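Local coordinates for protein FAD-binding oxidoreductase (PDB 7PBG) that oxidises 4-ethylphenol, probably by dehydrogenating its side chain to give 4-vinylphenol, using a covalently bound FAD, at residues A[241-249]-A[331-342]; A[285-295]-A[307-315]. All blocks are in the same frame, centred on the assembly; numbering follows the deposited sequence.

Contact 1: residues A[241-249]-A[331-342]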
loop_
_atom_site.group_PDB
_atom_site.type_symbol
_atom_site.label_atom_id
_atom_site.label_comp_id
_atom_site.label_asym_id
_atom_site.label_seq_id
_atom_site.Cartn_x
_atom_site.Cartn_y
_atom_site.Cartn_z
ATOM N N GLU A 241 7.643 2.294 26.469
ATOM C CA GLU A 241 8.932 3.007 26.538
ATOM C C GLU A 241 9.541 3.117 25.157
ATOM O O GLU A 241 9.184 2.299 24.301
ATOM C CB GLU A 241 9.873 2.229 27.462
ATOM C CG GLU A 241 10.953 3.055 28.057
ATOM C CD GLU A 241 11.505 2.546 29.387
ATOM O OE1 GLU A 241 10.891 1.706 30.068
ATOM O OE2 GLU A 241 12.534 3.033 29.729
ATOM N N MET A 242 10.443 4.076 24.983
ATOM C CA MET A 242 11.224 4.238 23.754
ATOM C C MET A 242 12.631 4.667 24.160
ATOM O O MET A 242 12.774 5.495 25.091
ATOM C CB MET A 242 10.575 5.277 22.849
ATOM C CG MET A 242 9.219 4.871 22.436
ATOM S SD MET A 242 8.366 5.975 21.294
ATOM C CE MET A 242 7.670 7.116 22.484
ATOM N N LEU A 243 13.629 4.118 23.512
ATOM C CA LEU A 243 15.051 4.415 23.804
ATOM C C LEU A 243 15.828 4.525 22.508
ATOM O O LEU A 243 15.731 3.566 21.659
ATOM C CB LEU A 243 15.606 3.319 24.700
ATOM C CG LEU A 243 17.048 3.500 25.142
ATOM C CD1 LEU A 243 17.174 4.630 26.139
ATOM C CD2 LEU A 243 17.555 2.212 25.765
ATOM N N SER A 244 16.482 5.654 22.329
ATOM C CA SER A 244 17.240 5.964 21.103
ATOM C C SER A 244 18.723 5.736 21.295
ATOM O O SER A 244 19.245 5.694 22.427
ATOM C CB SER A 244 16.993 7.351 20.619
ATOM O OG SER A 244 15.663 7.520 20.272
ATOM N N PHE A 245 19.414 5.583 20.180
ATOM C CA PHE A 245 20.850 5.342 20.190
ATOM C C PHE A 245 21.522 6.059 19.028
ATOM O O PHE A 245 20.901 6.364 17.976
ATOM C CB PHE A 245 21.103 3.853 20.170
ATOM C CG PHE A 245 20.479 3.120 19.023
ATOM C CD1 PHE A 245 21.125 2.993 17.806
ATOM C CD2 PHE A 245 19.255 2.507 19.182
ATOM C CE1 PHE A 245 20.528 2.260 16.794
ATOM C CE2 PHE A 245 18.660 1.783 18.163
ATOM C CZ PHE A 245 19.314 1.655 16.968
ATOM N N ALA A 246 22.802 6.305 19.247
ATOM C CA ALA A 246 23.729 6.860 18.248
ATOM C C ALA A 246 24.894 5.899 18.188
ATOM O O ALA A 246 25.372 5.430 19.264
ATOM C CB ALA A 246 24.177 8.251 18.611
ATOM N N ILE A 247 25.337 5.577 17.002
ATOM C CA ILE A 247 26.512 4.691 16.809
ATOM C C ILE A 247 27.497 5.420 15.915
ATOM O O ILE A 247 27.108 5.801 14.820
ATOM C CB ILE A 247 26.146 3.314 16.231
ATOM C CG1 ILE A 247 24.784 2.814 16.744
ATOM C CG2 ILE A 247 27.269 2.366 16.570
ATOM C CD1 ILE A 247 24.415 1.472 16.249
ATOM N N TYR A 248 28.677 5.671 16.440
ATOM C CA TYR A 248 29.689 6.496 15.745
ATOM C C TYR A 248 30.746 5.587 15.142
ATOM O O TYR A 248 31.325 4.749 15.859
ATOM C CB TYR A 248 30.328 7.470 16.718
ATOM C CG TYR A 248 29.306 8.261 17.484
ATOM C CD1 TYR A 248 28.565 9.252 16.872
ATOM C CD2 TYR A 248 29.102 8.032 18.823
ATOM C CE1 TYR A 248 27.635 9.999 17.568
ATOM C CE2 TYR A 248 28.185 8.772 19.544
ATOM C CZ TYR A 248 27.462 9.768 18.914
ATOM O OH TYR A 248 26.575 10.489 19.647
ATOM N N PHE A 249 31.078 5.830 13.884
ATOM C CA PHE A 249 32.106 5.028 13.180
ATOM C C PHE A 249 33.235 5.978 12.801
ATOM O O PHE A 249 32.982 7.089 12.284
ATOM C CB PHE A 249 31.452 4.327 11.998
ATOM C CG PHE A 249 30.355 3.400 12.439
ATOM C CD1 PHE A 249 30.642 2.118 12.840
ATOM C CD2 PHE A 249 29.054 3.870 12.586
ATOM C CE1 PHE A 249 29.649 1.290 13.305
ATOM C CE2 PHE A 249 28.040 3.026 13.008
ATOM C CZ PHE A 249 28.339 1.743 13.388
ATOM N N ILE A 331 13.033 -3.763 24.809
ATOM C CA ILE A 331 14.082 -2.761 24.455
ATOM C C ILE A 331 15.455 -3.267 24.855
ATOM O O ILE A 331 16.388 -3.174 24.040
ATOM C CB ILE A 331 13.777 -1.384 25.076
ATOM C CG1 ILE A 331 12.540 -0.757 24.437
ATOM C CG2 ILE A 331 15.019 -0.510 24.987
ATOM C CD1 ILE A 331 12.045 0.496 25.138
ATOM N N ASP A 332 15.620 -3.779 26.063
ATOM C CA ASP A 332 16.974 -4.122 26.534
ATOM C C ASP A 332 17.540 -5.261 25.670
ATOM O O ASP A 332 18.773 -5.245 25.430
ATOM C CB ASP A 332 16.935 -4.526 28.003
ATOM C CG ASP A 332 16.760 -3.345 28.940
ATOM O OD1 ASP A 332 16.788 -2.164 28.460
ATOM O OD2 ASP A 332 16.579 -3.607 30.132
ATOM N N LYS A 333 16.706 -6.218 25.261
ATOM C CA LYS A 333 17.146 -7.323 24.366
ATOM C C LYS A 333 17.546 -6.750 23.016
ATOM O O LYS A 333 18.570 -7.152 22.480
ATOM C CB LYS A 333 16.029 -8.335 24.189
ATOM C CG LYS A 333 15.770 -9.180 25.423
ATOM C CD LYS A 333 16.750 -10.316 25.531
ATOM C CE LYS A 333 16.277 -11.378 26.492
ATOM N NZ LYS A 333 17.414 -12.249 26.845
ATOM N N TYR A 334 16.738 -5.881 22.440
ATOM C CA TYR A 334 17.082 -5.370 21.098
ATOM C C TYR A 334 18.350 -4.518 21.149
ATOM O O TYR A 334 19.206 -4.641 20.273
ATOM C CB TYR A 334 15.886 -4.641 20.480
ATOM C CG TYR A 334 14.697 -5.488 20.112
ATOM C CD1 TYR A 334 14.723 -6.880 20.117
ATOM C CD2 TYR A 334 13.522 -4.881 19.682
ATOM C CE1 TYR A 334 13.603 -7.624 19.778
ATOM C CE2 TYR A 334 12.398 -5.613 19.343
ATOM C CZ TYR A 334 12.447 -6.996 19.359
ATOM O OH TYR A 334 11.370 -7.758 18.995
ATOM N N ILE A 335 18.452 -3.620 22.124
ATOM C CA ILE A 335 19.642 -2.746 22.257
ATOM C C ILE A 335 20.888 -3.621 22.387
ATOM O O ILE A 335 21.849 -3.366 21.710
ATOM C CB ILE A 335 19.459 -1.794 23.450
ATOM C CG1 ILE A 335 18.342 -0.787 23.181
ATOM C CG2 ILE A 335 20.795 -1.184 23.855
ATOM C CD1 ILE A 335 18.714 0.317 22.228
ATOM N N GLU A 336 20.845 -4.699 23.170
ATOM C CA GLU A 336 22.010 -5.595 23.314
ATOM C C GLU A 336 22.354 -6.207 21.948
ATOM O O GLU A 336 23.546 -6.161 21.576
ATOM C CB GLU A 336 21.692 -6.608 24.429
ATOM C CG GLU A 336 22.688 -7.724 24.563
ATOM C CD GLU A 336 22.322 -8.803 25.588
ATOM O OE1 GLU A 336 21.145 -9.304 25.599
ATOM O OE2 GLU A 336 23.216 -9.165 26.366
ATOM N N MET A 337 21.360 -6.624 21.155
ATOM C CA MET A 337 21.629 -7.207 19.805
ATOM C C MET A 337 22.278 -6.162 18.882
ATOM O O MET A 337 23.233 -6.465 18.169
ATOM C CB MET A 337 20.340 -7.672 19.124
ATOM C CG MET A 337 19.701 -8.853 19.839
ATOM S SD MET A 337 18.083 -9.163 19.083
ATOM C CE MET A 337 17.377 -10.284 20.279
ATOM N N ILE A 338 21.747 -4.962 18.887
ATOM C CA ILE A 338 22.213 -3.875 17.990
ATOM C C ILE A 338 23.639 -3.512 18.417
ATOM O O ILE A 338 24.513 -3.416 17.557
ATOM C CB ILE A 338 21.224 -2.699 18.094
ATOM C CG1 ILE A 338 19.871 -3.049 17.458
ATOM C CG2 ILE A 338 21.838 -1.431 17.504
ATOM C CD1 ILE A 338 18.772 -2.069 17.853
ATOM N N ARG A 339 23.836 -3.159 19.690
ATOM C CA ARG A 339 25.172 -2.766 20.202
ATOM C C ARG A 339 26.174 -3.867 19.827
ATOM O O ARG A 339 27.273 -3.558 19.283
ATOM C CB ARG A 339 25.078 -2.588 21.720
ATOM C CG ARG A 339 26.236 -1.855 22.366
ATOM C CD ARG A 339 26.105 -1.928 23.886
ATOM N NE ARG A 339 27.188 -1.165 24.484
ATOM C CZ ARG A 339 28.377 -1.648 24.851
ATOM N NH1 ARG A 339 28.678 -2.929 24.711
ATOM N NH2 ARG A 339 29.280 -0.819 25.350
ATOM N N ASP A 340 25.842 -5.127 20.105
ATOM C CA ASP A 340 26.798 -6.248 19.889
ATOM C C ASP A 340 27.164 -6.348 18.414
ATOM O O ASP A 340 28.356 -6.628 18.111
ATOM C CB ASP A 340 26.231 -7.579 20.350
ATOM C CG ASP A 340 26.213 -7.752 21.855
ATOM O OD1 ASP A 340 25.669 -8.778 22.279
ATOM O OD2 ASP A 340 26.696 -6.855 22.581
ATOM N N ALA A 341 26.211 -6.094 17.538
ATOM C CA ALA A 341 26.434 -6.183 16.081
ATOM C C ALA A 341 27.394 -5.088 15.595
ATOM O O ALA A 341 28.401 -5.405 14.940
ATOM C CB ALA A 341 25.132 -6.137 15.303
ATOM N N TYR A 342 27.102 -3.831 15.893
ATOM C CA TYR A 342 27.791 -2.676 15.312
ATOM C C TYR A 342 29.162 -2.491 15.972
ATOM O O TYR A 342 30.071 -1.958 15.331
ATOM C CB TYR A 342 26.902 -1.453 15.412
ATOM C CG TYR A 342 25.756 -1.404 14.438
ATOM C CD1 TYR A 342 25.998 -1.085 13.114
ATOM C CD2 TYR A 342 24.456 -1.631 14.851
ATOM C CE1 TYR A 342 24.955 -0.980 12.203
ATOM C CE2 TYR A 342 23.393 -1.508 13.970
ATOM C CZ TYR A 342 23.650 -1.152 12.658
ATOM O OH TYR A 342 22.536 -1.048 11.903
#
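With CG of Phe245 wedged between its own backbone N and carbonyl carbon (chi1 56°), the phenyl ring drops from strand 241-249 onto helix 331-342, where CG2 of Ile338 lies over one of its faces. The two side chains cross at about a right angle, and Ile338 CD1 comes within 3.9 Å of Phe245 CZ. Ile335, bent at chi2 (-75°), brings its CD1 obliquely to 3.8 Å from Phe245 CD2. An alanine in place of Phe245 would probably open a gap between strand and helix and leave Ile335 CD1 and the Ile338 methyls without their aromatic partner. Toward the start of the strand, Leu243 CD2 rests 3.8 Å from Ile331 CG2, while Ile331 CD1 packs against CB of Glu241 at 3.6 Å; the carboxylate of Glu241 turns to a salt bridge with Arg328. Toward the far end, the Ile247 methyl CD1 pushes against the Tyr342 ring, 3.4 Å from its CD2, a tight approach. Phe249 CZ meets Tyr342 CD1 at 3.7 Å, and the hydroxyl of Tyr342 is hydrogen-bonded to Thr262. No hydrogen bond crosses between the segments. The helix runs nearly parallel to the strand, 14° between their axes, and covers part of one face of an antiparallel sheet, consistent with the substrate (cap) domain of VAO/PCMH-type flavoproteins.

Contact 2: residues A[285-295]-A[307-315]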
loop_
_atom_site.group_PDB
_atom_site.type_symbol
_atom_site.label_atom_id
_atom_site.label_comp_id
_atom_site.label_asym_id
_atom_site.label_seq_id
_atom_site.Cartn_x
_atom_site.Cartn_y
_atom_site.Cartn_z
ATOM N N ALA A 285 27.158 17.836 11.385
ATOM C CA ALA A 285 27.818 19.129 11.654
ATOM C C ALA A 285 26.895 20.277 11.227
ATOM O O ALA A 285 26.676 21.213 11.980
ATOM C CB ALA A 285 29.149 19.157 10.936
ATOM N N ALA A 286 26.288 20.169 10.065
ATOM C CA ALA A 286 25.483 21.285 9.516
ATOM C C ALA A 286 24.208 21.539 10.352
ATOM O O ALA A 286 23.647 22.636 10.249
ATOM C CB ALA A 286 25.192 20.997 8.078
ATOM N N CYS A 287 23.824 20.600 11.234
ATOM C CA CYS A 287 22.684 20.772 12.146
ATOM C C CYS A 287 23.048 21.526 13.414
ATOM O O CYS A 287 22.106 21.972 14.109
ATOM C CB CYS A 287 22.031 19.434 12.456
ATOM S SG CYS A 287 21.276 18.708 10.979
ATOM N N VAL A 288 24.326 21.643 13.747
ATOM C CA VAL A 288 24.780 22.196 15.052
ATOM C C VAL A 288 25.912 23.187 14.872
ATOM O O VAL A 288 26.420 23.667 15.882
ATOM C CB VAL A 288 25.259 21.108 16.014
ATOM C CG1 VAL A 288 24.096 20.257 16.479
ATOM C CG2 VAL A 288 26.394 20.303 15.408
ATOM N N SER A 289 26.223 23.552 13.641
ATOM C CA SER A 289 27.346 24.474 13.388
ATOM C C SER A 289 27.256 25.039 11.980
ATOM O O SER A 289 26.547 24.469 11.154
ATOM C CB SER A 289 28.642 23.782 13.613
ATOM O OG SER A 289 28.881 22.808 12.576
ATOM N N LYS A 290 28.091 26.033 11.708
ATOM C CA LYS A 290 28.235 26.662 10.369
ATOM C C LYS A 290 29.572 26.235 9.761
ATOM O O LYS A 290 30.494 25.840 10.480
ATOM C CB LYS A 290 28.208 28.184 10.493
ATOM C CG LYS A 290 26.897 28.745 10.992
ATOM C CD LYS A 290 26.829 30.260 10.865
ATOM C CE LYS A 290 25.436 30.781 11.156
ATOM N NZ LYS A 290 24.979 30.325 12.487
ATOM N N ARG A 291 29.628 26.260 8.443
ATOM C CA ARG A 291 30.769 25.736 7.680
ATOM C C ARG A 291 32.073 26.360 8.144
ATOM O O ARG A 291 33.072 25.661 8.259
ATOM C CB ARG A 291 30.591 26.130 6.218
ATOM C CG ARG A 291 31.436 25.293 5.272
ATOM C CD ARG A 291 31.195 25.726 3.856
ATOM N NE ARG A 291 31.728 24.781 2.853
ATOM C CZ ARG A 291 32.926 24.824 2.292
ATOM N NH1 ARG A 291 33.793 25.773 2.601
ATOM N NH2 ARG A 291 33.255 23.896 1.398
ATOM N N GLU A 292 32.068 27.683 8.374
ATOM C CA GLU A 292 33.324 28.416 8.689
ATOM C C GLU A 292 33.865 27.975 10.052
ATOM O O GLU A 292 35.083 28.250 10.320
ATOM C CB GLU A 292 33.084 29.910 8.624
ATOM C CG GLU A 292 33.010 30.372 7.174
ATOM C CD GLU A 292 32.828 31.869 7.032
ATOM O OE1 GLU A 292 33.403 32.404 6.062
ATOM O OE2 GLU A 292 32.139 32.507 7.905
ATOM N N GLU A 293 33.054 27.322 10.890
ATOM C CA GLU A 293 33.581 26.825 12.196
ATOM C C GLU A 293 34.632 25.762 11.915
ATOM O O GLU A 293 35.509 25.504 12.790
ATOM C CB GLU A 293 32.473 26.306 13.104
ATOM C CG GLU A 293 31.504 27.391 13.557
ATOM C CD GLU A 293 30.355 26.901 14.411
ATOM O OE1 GLU A 293 29.194 27.223 14.121
ATOM O OE2 GLU A 293 30.636 26.268 15.455
ATOM N N TRP A 294 34.588 25.153 10.735
ATOM C CA TRP A 294 35.465 24.020 10.368
ATOM C C TRP A 294 36.495 24.418 9.314
ATOM O O TRP A 294 37.609 23.834 9.364
ATOM C CB TRP A 294 34.616 22.846 9.861
ATOM C CG TRP A 294 33.458 22.621 10.777
ATOM C CD1 TRP A 294 32.144 22.902 10.556
ATOM C CD2 TRP A 294 33.550 22.153 12.131
ATOM N NE1 TRP A 294 31.400 22.586 11.647
ATOM C CE2 TRP A 294 32.239 22.143 12.635
ATOM C CE3 TRP A 294 34.599 21.734 12.942
ATOM C CZ2 TRP A 294 31.951 21.719 13.922
ATOM C CZ3 TRP A 294 34.320 21.353 14.233
ATOM C CH2 TRP A 294 33.011 21.338 14.716
ATOM N N GLN A 295 36.137 25.280 8.385
ATOM C CA GLN A 295 36.999 25.575 7.242
ATOM C C GLN A 295 36.633 26.941 6.691
ATOM O O GLN A 295 35.466 27.142 6.374
ATOM C CB GLN A 295 36.909 24.474 6.186
ATOM C CG GLN A 295 37.542 24.884 4.874
ATOM C CD GLN A 295 37.600 23.726 3.911
ATOM O OE1 GLN A 295 37.846 22.590 4.320
ATOM N NE2 GLN A 295 37.341 24.021 2.636
ATOM N N GLN A 307 37.575 15.787 9.620
ATOM C CA GLN A 307 38.174 15.183 10.824
ATOM C C GLN A 307 37.978 16.160 11.983
ATOM O O GLN A 307 37.721 15.719 13.095
ATOM C CB GLN A 307 39.636 14.810 10.619
ATOM C CG GLN A 307 40.123 13.883 11.713
ATOM C CD GLN A 307 39.406 12.547 11.707
ATOM O OE1 GLN A 307 39.354 11.866 10.676
ATOM N NE2 GLN A 307 38.840 12.165 12.839
ATOM N N ARG A 308 38.167 17.442 11.757
ATOM C CA ARG A 308 37.899 18.445 12.827
ATOM C C ARG A 308 36.447 18.303 13.318
ATOM O O ARG A 308 36.186 18.330 14.539
ATOM C CB ARG A 308 38.170 19.887 12.376
ATOM C CG ARG A 308 39.637 20.196 12.156
ATOM C CD ARG A 308 39.826 21.693 11.998
ATOM N NE ARG A 308 39.561 22.189 10.666
ATOM C CZ ARG A 308 40.371 22.101 9.628
ATOM N NH1 ARG A 308 41.551 21.517 9.778
ATOM N NH2 ARG A 308 40.020 22.629 8.451
ATOM N N MET A 309 35.477 18.166 12.413
ATOM C CA MET A 309 34.059 17.926 12.771
ATOM C C MET A 309 33.964 16.673 13.656
ATOM O O MET A 309 33.340 16.740 14.726
ATOM C CB MET A 309 33.185 17.763 11.538
ATOM C CG MET A 309 33.218 18.941 10.617
ATOM S SD MET A 309 32.311 18.545 9.123
ATOM C CE MET A 309 32.896 19.805 7.992
ATOM N N VAL A 310 34.535 15.556 13.192
ATOM C CA VAL A 310 34.468 14.283 13.946
ATOM C C VAL A 310 35.012 14.527 15.345
ATOM O O VAL A 310 34.367 14.072 16.311
ATOM C CB VAL A 310 35.210 13.124 13.250
ATOM C CG1 VAL A 310 35.294 11.936 14.184
ATOM C CG2 VAL A 310 34.524 12.825 11.940
ATOM N N ASP A 311 36.196 15.122 15.449
ATOM C CA ASP A 311 36.952 15.125 16.727
ATOM C C ASP A 311 36.314 16.110 17.691
ATOM O O ASP A 311 36.173 15.807 18.857
ATOM C CB ASP A 311 38.412 15.522 16.517
ATOM C CG ASP A 311 39.189 14.523 15.675
ATOM O OD1 ASP A 311 38.707 13.360 15.556
ATOM O OD2 ASP A 311 40.290 14.890 15.191
ATOM N N GLU A 312 35.887 17.234 17.197
ATOM C CA GLU A 312 35.417 18.336 18.079
ATOM C C GLU A 312 33.957 18.105 18.453
ATOM O O GLU A 312 33.590 18.420 19.546
ATOM C CB GLU A 312 35.706 19.678 17.404
ATOM C CG GLU A 312 37.196 19.932 17.282
ATOM C CD GLU A 312 37.549 21.217 16.562
ATOM O OE1 GLU A 312 38.660 21.279 16.025
ATOM O OE2 GLU A 312 36.653 22.110 16.470
ATOM N N LEU A 313 33.119 17.638 17.536
ATOM C CA LEU A 313 31.717 17.254 17.858
ATOM C C LEU A 313 31.707 15.953 18.646
ATOM O O LEU A 313 30.714 15.693 19.330
ATOM C CB LEU A 313 30.923 17.117 16.575
ATOM C CG LEU A 313 30.797 18.378 15.737
ATOM C CD1 LEU A 313 30.063 18.093 14.456
ATOM C CD2 LEU A 313 30.023 19.434 16.540
ATOM N N GLY A 314 32.782 15.165 18.567
ATOM C CA GLY A 314 32.831 13.884 19.286
ATOM C C GLY A 314 31.852 12.884 18.686
ATOM O O GLY A 314 31.232 12.147 19.452
ATOM N N ILE A 315 31.785 12.806 17.360
ATOM C CA ILE A 315 30.877 11.865 16.653
ATOM C C ILE A 315 31.716 10.897 15.781
ATOM O O ILE A 315 32.718 10.356 16.283
ATOM C CB ILE A 315 29.750 12.662 15.962
ATOM C CG1 ILE A 315 30.252 13.693 14.954
ATOM C CG2 ILE A 315 28.920 13.387 17.023
ATOM C CD1 ILE A 315 29.127 14.440 14.281
#
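Both faces of the Trp294 indole are covered: Met309 CG lies on one and Glu293 CB on the other, while Ser289 OG and Glu312 CB sit at its edge, in the ring plane. The Met309 methylene makes a CH-pi contact, 3.7 Å from the centroid of the five-membered ring, and its SD stands farther above the same face as a Met-aromatic contact. At the edge, Trp294 NE1 donates to Ser289 OG at 2.7 Å, and Ser289 OG in turn donates to Ala285 O from above the carbonyl plane, a relay that fixes the rotation of the indole. Glu312 slides past the six-membered ring, its carboxylate turned 46° from the ring plane and OE2 3.3 Å from Trp294 CZ3. The guanidinium of Arg308 grips Trp294 O side-on: NE at 2.9 Å and NH2 at 2.8 Å both lie in the carbonyl plane. A bend at chi3 (-82°) turns the group back to that oxygen. Leu313 CG approaches Trp294 CH2 obliquely, Leu313 CD1 packs on Ala285 CB at 3.8 Å, and Leu313 CD2 meets Val288 CG2 tip to tip. The end of helix 281-288, which follows directly on strand 277-280, and the loop after it thus pack against helix 303-313, which leads into strand 318-326 of the same antiparallel sheet; helix 363-375 lies against Val288 and Leu313.

The centres of the two contacts are 25 Å apart, and contact 2 is nested along the chain inside the loop closed by contact 1: strand 241-249 comes first, then helices 281-288 and 303-313, and finally helix 328-342. Strand 318-326 pairs with 241-249 in the eight-stranded antiparallel sheet. The contacts meet directly where Tyr248 CD1 packs 3.5 Å from Ile315 CA, just after helix 303-313. Contact 1 seats helix 328-342 on the sheet, while contact 2 ties together two helical segments inserted between strands 277-280 and 318-326 of that sheet; around contact 1 helix 328-342 also meets the second subunit, through Lys333 and Met337.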